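Local coordinates for GTP-binding nuclear protein GSP1 (Encephalitozoon cuniculi, PDB 4DJT) that binds guanine nucleotides as a Ran-family small GTPase, probably serving import of protein into the nucleus and export of RNA, at residues G21-D33 with I154-F166. Sequence-based numbering, arbitrary orientation.
Sequences GVGKTTYINRVLD and ISAKTAHNFGLPF. With MG (magnesium ion), chain D; GDP (guanosine-5'-diphosphate), chain C.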
loop_
_atom_site.group_PDB
_atom_site.type_symbol
_atom_site.label_atom_id
_atom_site.label_comp_id
_atom_site.label_asym_id
_atom_site.label_seq_id
_atom_site.Cartn_x
_atom_site.Cartn_y
_atom_site.Cartn_z
ATOM N N GLY A 21 4.562 3.286 -11.647
ATOM C CA GLY A 21 4.104 4.605 -12.011
ATOM C C GLY A 21 2.810 5.045 -11.357
ATOM O O GLY A 21 2.405 6.201 -11.543
ATOM N N VAL A 22 2.179 4.162 -10.562
ATOM C CA VAL A 22 0.827 4.447 -10.025
ATOM C C VAL A 22 0.857 5.300 -8.778
ATOM O O VAL A 22 -0.167 5.852 -8.409
ATOM C CB VAL A 22 -0.010 3.187 -9.757
ATOM C CG1 VAL A 22 -0.165 2.350 -11.042
ATOM C CG2 VAL A 22 0.594 2.346 -8.646
ATOM N N GLY A 23 2.031 5.396 -8.116
ATOM C CA GLY A 23 2.229 6.281 -6.958
ATOM C C GLY A 23 2.521 5.575 -5.618
ATOM O O GLY A 23 2.382 6.181 -4.586
ATOM N N LYS A 24 2.891 4.287 -5.643
ATOM C CA LYS A 24 3.202 3.551 -4.406
ATOM C C LYS A 24 4.264 4.269 -3.563
ATOM O O LYS A 24 4.069 4.491 -2.354
ATOM C CB LYS A 24 3.673 2.139 -4.742
ATOM C CG LYS A 24 2.634 1.327 -5.508
ATOM C CD LYS A 24 3.111 -0.080 -5.798
ATOM C CE LYS A 24 4.410 -0.131 -6.604
ATOM N NZ LYS A 24 4.244 0.356 -7.999
ATOM N N THR A 25 5.384 4.610 -4.191
ATOM C CA THR A 25 6.486 5.236 -3.480
ATOM C C THR A 25 6.133 6.635 -3.013
ATOM O O THR A 25 6.423 7.004 -1.854
ATOM C CB THR A 25 7.754 5.217 -4.374
ATOM O OG1 THR A 25 8.066 3.848 -4.685
ATOM C CG2 THR A 25 8.920 5.853 -3.661
ATOM N N THR A 26 5.432 7.393 -3.850
ATOM C CA THR A 26 4.967 8.738 -3.447
ATOM C C THR A 26 4.096 8.682 -2.184
ATOM O O THR A 26 4.221 9.542 -1.275
ATOM C CB THR A 26 4.256 9.481 -4.606
ATOM O OG1 THR A 26 5.144 9.528 -5.749
ATOM C CG2 THR A 26 3.897 10.928 -4.186
ATOM N N TYR A 27 3.255 7.653 -2.115
ATOM C CA TYR A 27 2.384 7.435 -0.980
ATOM C C TYR A 27 3.165 7.204 0.300
ATOM O O TYR A 27 2.977 7.934 1.271
ATOM C CB TYR A 27 1.497 6.247 -1.228
ATOM C CG TYR A 27 0.523 5.914 -0.095
ATOM C CD1 TYR A 27 -0.585 6.729 0.164
ATOM C CD2 TYR A 27 0.661 4.763 0.640
ATOM C CE1 TYR A 27 -1.489 6.411 1.156
ATOM C CE2 TYR A 27 -0.242 4.435 1.640
ATOM C CZ TYR A 27 -1.313 5.273 1.900
ATOM O OH TYR A 27 -2.222 4.918 2.903
ATOM N N ILE A 28 4.073 6.215 0.295
ATOM C CA ILE A 28 4.661 5.722 1.544
ATOM C C ILE A 28 5.993 6.370 1.929
ATOM O O ILE A 28 6.357 6.343 3.086
ATOM C CB ILE A 28 4.861 4.210 1.497
ATOM C CG1 ILE A 28 4.991 3.609 2.918
ATOM C CG2 ILE A 28 6.019 3.881 0.555
ATOM C CD1 ILE A 28 3.738 3.723 3.784
ATOM N N ASN A 29 6.733 6.916 0.951
ATOM C CA ASN A 29 8.124 7.288 1.171
ATOM C C ASN A 29 8.176 8.675 1.887
ATOM O O ASN A 29 8.635 9.689 1.316
ATOM C CB ASN A 29 8.865 7.300 -0.144
ATOM C CG ASN A 29 10.347 7.587 0.002
ATOM O OD1 ASN A 29 10.939 7.409 1.073
ATOM N ND2 ASN A 29 10.944 8.046 -1.065
ATOM N N ARG A 30 7.606 8.666 3.092
ATOM C CA ARG A 30 7.517 9.821 3.964
ATOM C C ARG A 30 8.243 9.493 5.250
ATOM O O ARG A 30 8.574 8.349 5.521
ATOM C CB ARG A 30 6.036 10.185 4.210
ATOM C CG ARG A 30 5.299 10.517 2.922
ATOM C CD ARG A 30 3.780 10.651 3.133
ATOM N NE ARG A 30 3.325 11.791 2.375
ATOM C CZ ARG A 30 2.823 11.755 1.150
ATOM N NH1 ARG A 30 2.483 12.895 0.551
ATOM N NH2 ARG A 30 2.579 10.602 0.550
ATOM N N VAL A 31 8.510 10.502 6.051
ATOM C CA VAL A 31 9.322 10.280 7.228
ATOM C C VAL A 31 8.705 9.238 8.156
ATOM O O VAL A 31 9.397 8.305 8.569
ATOM C CB VAL A 31 9.604 11.603 7.974
ATOM C CG1 VAL A 31 10.194 11.328 9.344
ATOM C CG2 VAL A 31 10.503 12.500 7.120
ATOM N N LEU A 32 7.402 9.361 8.438
ATOM C CA LEU A 32 6.691 8.365 9.294
ATOM C C LEU A 32 7.457 8.178 10.605
ATOM O O LEU A 32 7.756 9.176 11.246
ATOM C CB LEU A 32 6.477 7.055 8.512
ATOM C CG LEU A 32 5.794 7.281 7.153
ATOM C CD1 LEU A 32 5.732 5.986 6.321
ATOM C CD2 LEU A 32 4.372 7.860 7.335
ATOM N N ASP A 33 7.742 6.937 11.039
ATOM C CA ASP A 33 8.457 6.722 12.308
ATOM C C ASP A 33 9.873 7.246 12.255
ATOM O O ASP A 33 10.481 7.440 13.309
ATOM C CB ASP A 33 8.518 5.246 12.704
ATOM C CG ASP A 33 7.195 4.702 13.104
ATOM O OD1 ASP A 33 6.222 5.498 13.142
ATOM O OD2 ASP A 33 7.129 3.484 13.363
ATOM N N ILE A 154 -7.573 8.552 -3.261
ATOM C CA ILE A 154 -6.488 9.286 -2.557
ATOM C C ILE A 154 -5.656 10.127 -3.542
ATOM O O ILE A 154 -5.657 9.895 -4.754
ATOM C CB ILE A 154 -5.494 8.337 -1.814
ATOM C CG1 ILE A 154 -4.693 7.501 -2.789
ATOM C CG2 ILE A 154 -6.214 7.351 -0.864
ATOM C CD1 ILE A 154 -3.557 6.679 -2.141
ATOM N N SER A 155 -4.876 11.031 -2.978
ATOM C CA SER A 155 -3.745 11.634 -3.696
ATOM C C SER A 155 -2.461 11.402 -2.890
ATOM O O SER A 155 -2.262 11.953 -1.833
ATOM C CB SER A 155 -3.960 13.134 -3.959
ATOM O OG SER A 155 -2.736 13.712 -4.443
ATOM N N ALA A 156 -1.612 10.523 -3.386
ATOM C CA ALA A 156 -0.348 10.279 -2.722
ATOM C C ALA A 156 0.495 11.541 -2.686
ATOM O O ALA A 156 1.296 11.712 -1.790
ATOM C CB ALA A 156 0.400 9.162 -3.423
ATOM N N LYS A 157 0.338 12.415 -3.679
ATOM C CA LYS A 157 1.102 13.688 -3.712
ATOM C C LYS A 157 0.836 14.544 -2.462
ATOM O O LYS A 157 1.774 14.945 -1.752
ATOM C CB LYS A 157 0.778 14.494 -4.966
ATOM C CG LYS A 157 1.378 15.909 -4.970
ATOM C CD LYS A 157 1.113 16.646 -6.280
ATOM C CE LYS A 157 -0.326 17.157 -6.386
ATOM N NZ LYS A 157 -0.466 18.594 -5.990
ATOM N N THR A 158 -0.441 14.794 -2.176
ATOM C CA THR A 158 -0.826 15.727 -1.120
ATOM C C THR A 158 -1.132 15.038 0.211
ATOM O O THR A 158 -1.502 15.694 1.176
ATOM C CB THR A 158 -2.062 16.519 -1.535
ATOM O OG1 THR A 158 -3.188 15.648 -1.588
ATOM C CG2 THR A 158 -1.844 17.176 -2.921
ATOM N N ALA A 159 -0.999 13.720 0.247
ATOM C CA ALA A 159 -1.336 12.939 1.423
ATOM C C ALA A 159 -2.848 12.946 1.766
ATOM O O ALA A 159 -3.236 12.531 2.857
ATOM C CB ALA A 159 -0.501 13.410 2.615
ATOM N N HIS A 160 -3.696 13.370 0.819
ATOM C CA HIS A 160 -5.153 13.343 1.013
ATOM C C HIS A 160 -5.556 11.925 1.301
ATOM O O HIS A 160 -5.292 11.041 0.508
ATOM C CB HIS A 160 -5.891 13.856 -0.236
ATOM C CG HIS A 160 -7.424 13.767 -0.159
ATOM N ND1 HIS A 160 -8.164 14.555 0.661
ATOM C CD2 HIS A 160 -8.342 12.980 -0.880
ATOM C CE1 HIS A 160 -9.482 14.285 0.488
ATOM N NE2 HIS A 160 -9.595 13.333 -0.464
ATOM N N ASN A 161 -6.183 11.721 2.457
ATOM C CA ASN A 161 -6.686 10.425 2.901
ATOM C C ASN A 161 -5.611 9.377 3.236
ATOM O O ASN A 161 -5.911 8.184 3.232
ATOM C CB ASN A 161 -7.694 9.823 1.878
ATOM C CG ASN A 161 -9.065 10.455 1.967
ATOM O OD1 ASN A 161 -9.313 11.292 2.823
ATOM N ND2 ASN A 161 -9.963 10.075 1.037
ATOM N N PHE A 162 -4.394 9.827 3.578
ATOM C CA PHE A 162 -3.271 8.934 3.794
ATOM C C PHE A 162 -3.614 7.849 4.792
ATOM O O PHE A 162 -3.254 6.690 4.610
ATOM C CB PHE A 162 -2.041 9.669 4.342
ATOM C CG PHE A 162 -0.899 8.742 4.684
ATOM C CD1 PHE A 162 -0.001 8.340 3.712
ATOM C CD2 PHE A 162 -0.762 8.207 5.964
ATOM C CE1 PHE A 162 1.014 7.458 3.993
ATOM C CE2 PHE A 162 0.249 7.319 6.267
ATOM C CZ PHE A 162 1.176 6.954 5.275
ATOM N N GLY A 163 -4.256 8.259 5.892
ATOM C CA GLY A 163 -4.549 7.343 6.962
ATOM C C GLY A 163 -5.617 6.318 6.727
ATOM O O GLY A 163 -5.674 5.313 7.490
ATOM N N LEU A 164 -6.495 6.529 5.729
ATOM C CA LEU A 164 -7.698 5.696 5.642
ATOM C C LEU A 164 -7.394 4.196 5.416
ATOM O O LEU A 164 -8.016 3.359 6.063
ATOM C CB LEU A 164 -8.705 6.234 4.587
ATOM C CG LEU A 164 -9.237 7.648 4.866
ATOM C CD1 LEU A 164 -10.264 8.014 3.789
ATOM C CD2 LEU A 164 -9.878 7.737 6.255
ATOM N N PRO A 165 -6.446 3.854 4.487
ATOM C CA PRO A 165 -6.176 2.428 4.317
ATOM C C PRO A 165 -5.680 1.786 5.604
ATOM O O PRO A 165 -6.060 0.669 5.920
ATOM C CB PRO A 165 -5.106 2.398 3.224
ATOM C CG PRO A 165 -5.406 3.667 2.433
ATOM C CD PRO A 165 -5.684 4.655 3.529
ATOM N N PHE A 166 -4.824 2.502 6.333
ATOM C CA PHE A 166 -4.264 1.964 7.587
ATOM C C PHE A 166 -5.331 1.866 8.659
ATOM O O PHE A 166 -5.379 0.899 9.440
ATOM C CB PHE A 166 -3.077 2.811 8.057
ATOM C CG PHE A 166 -1.909 2.746 7.144
ATOM C CD1 PHE A 166 -1.175 1.589 7.036
ATOM C CD2 PHE A 166 -1.583 3.814 6.315
ATOM C CE1 PHE A 166 -0.140 1.486 6.135
ATOM C CE2 PHE A 166 -0.551 3.716 5.438
ATOM C CZ PHE A 166 0.192 2.567 5.339
HETATM MG MG MG D . 8.131 2.907 -6.540
HETATM P PB GDP C . 5.397 3.871 -8.197
HETATM O O1B GDP C . 6.228 3.777 -6.907
HETATM O O2B GDP C . 4.024 3.225 -8.115
HETATM O O3B GDP C . 6.221 3.517 -9.433
HETATM O O3A GDP C . 5.074 5.429 -8.485
HETATM P PA GDP C . 5.848 6.726 -7.978
HETATM O O1A GDP C . 5.525 7.066 -6.536
HETATM O O2A GDP C . 7.281 6.593 -8.388
HETATM O "O5'" GDP C . 5.191 7.906 -8.806
HETATM C "C5'" GDP C . 5.159 7.801 -10.242
HETATM C "C4'" GDP C . 4.906 9.190 -10.799
HETATM O "O4'" GDP C . 3.588 9.582 -10.473
HETATM C "C3'" GDP C . 5.802 10.233 -10.187
HETATM O "O3'" GDP C . 6.083 11.203 -11.175
HETATM C "C2'" GDP C . 4.987 10.893 -9.118
HETATM O "O2'" GDP C . 5.313 12.275 -8.872
HETATM C "C1'" GDP C . 3.599 10.748 -9.700
HETATM N N9 GDP C . 2.598 10.624 -8.650
HETATM C C8 GDP C . 2.522 9.722 -7.646
HETATM N N7 GDP C . 1.432 9.980 -6.880
HETATM C C5 GDP C . 0.777 10.997 -7.434
HETATM C C6 GDP C . -0.450 11.761 -7.148
HETATM O O6 GDP C . -1.201 11.486 -6.166
HETATM N N1 GDP C . -0.758 12.774 -7.987
HETATM C C2 GDP C . 0.025 13.098 -9.054
HETATM N N2 GDP C . -0.324 14.110 -9.851
HETATM N N3 GDP C . 1.160 12.442 -9.364
HETATM C C4 GDP C . 1.557 11.415 -8.592
HETATM O O HOH W 1 7.347 1.214 -5.575
HETATM O O HOH W 2 9.995 2.259 -6.063
HETATM O O HOH W 3 8.082 1.766 -8.371
HETATM O O HOH W 4 8.884 4.626 -7.490
#
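Gly23 and Ala156 meet where two nucleotide-binding loops of the small GTPase fold converge: the end of the P-loop running into helix 24-28, and the Ser155-Ala156-Lys157 loop that reads the guanine and follows strand 150-154. Gly23 stands at the N-cap of the helix, its carbonyl O against the Ala156 methyl and its amide on the GDP beta-phosphate. Lys24 NZ reaches the same phosphate oxygen as the Gly23 amide, O2B, while Thr25 OG1 binds the magnesium ion at 2.1 Å.

Thr26 serves both sides. Its OG1 donates to the alpha-phosphate oxygen O1A of GDP, and Thr26 CG2 lies 3.6 Å from Ala156 O. Across from it, Lys157 N donates to GDP O6 and the Ala156 amide donates to Asn125 OD1.

Tyr27 carries the hydrophobic part. With CG anti to the backbone N (chi1 -180°), its ring lies over the Phe162 ring in an offset stack, centroids 4.7 Å apart and planes at 29°, and Tyr27 CD1 touches Ile154 CD1 at 3.8 Å. The Tyr27 hydroxyl gives its proton to Phe162 O at 2.7 Å, in the carbonyl plane, and is bordered by Pro165 and Phe166 at the start of helix 164-174. Ile28 CD1 adds apolar contact at Phe166 CZ.

At Arg30 a bend at chi3 (138°) turns the guanidinium to the Ala156 carbonyl, with the Ala159 methyl over one of its faces. The guanidinium makes the polar link: NH2 also bonds Tyr27 O, tying the helix end to the loop, and Arg30 NH1 and NH2 both donate to Ala156 O, each at 2.9 Å. Farther along, Leu32 packs obliquely on the Phe162 ring, its CD2 3.9 Å from Phe162 CZ.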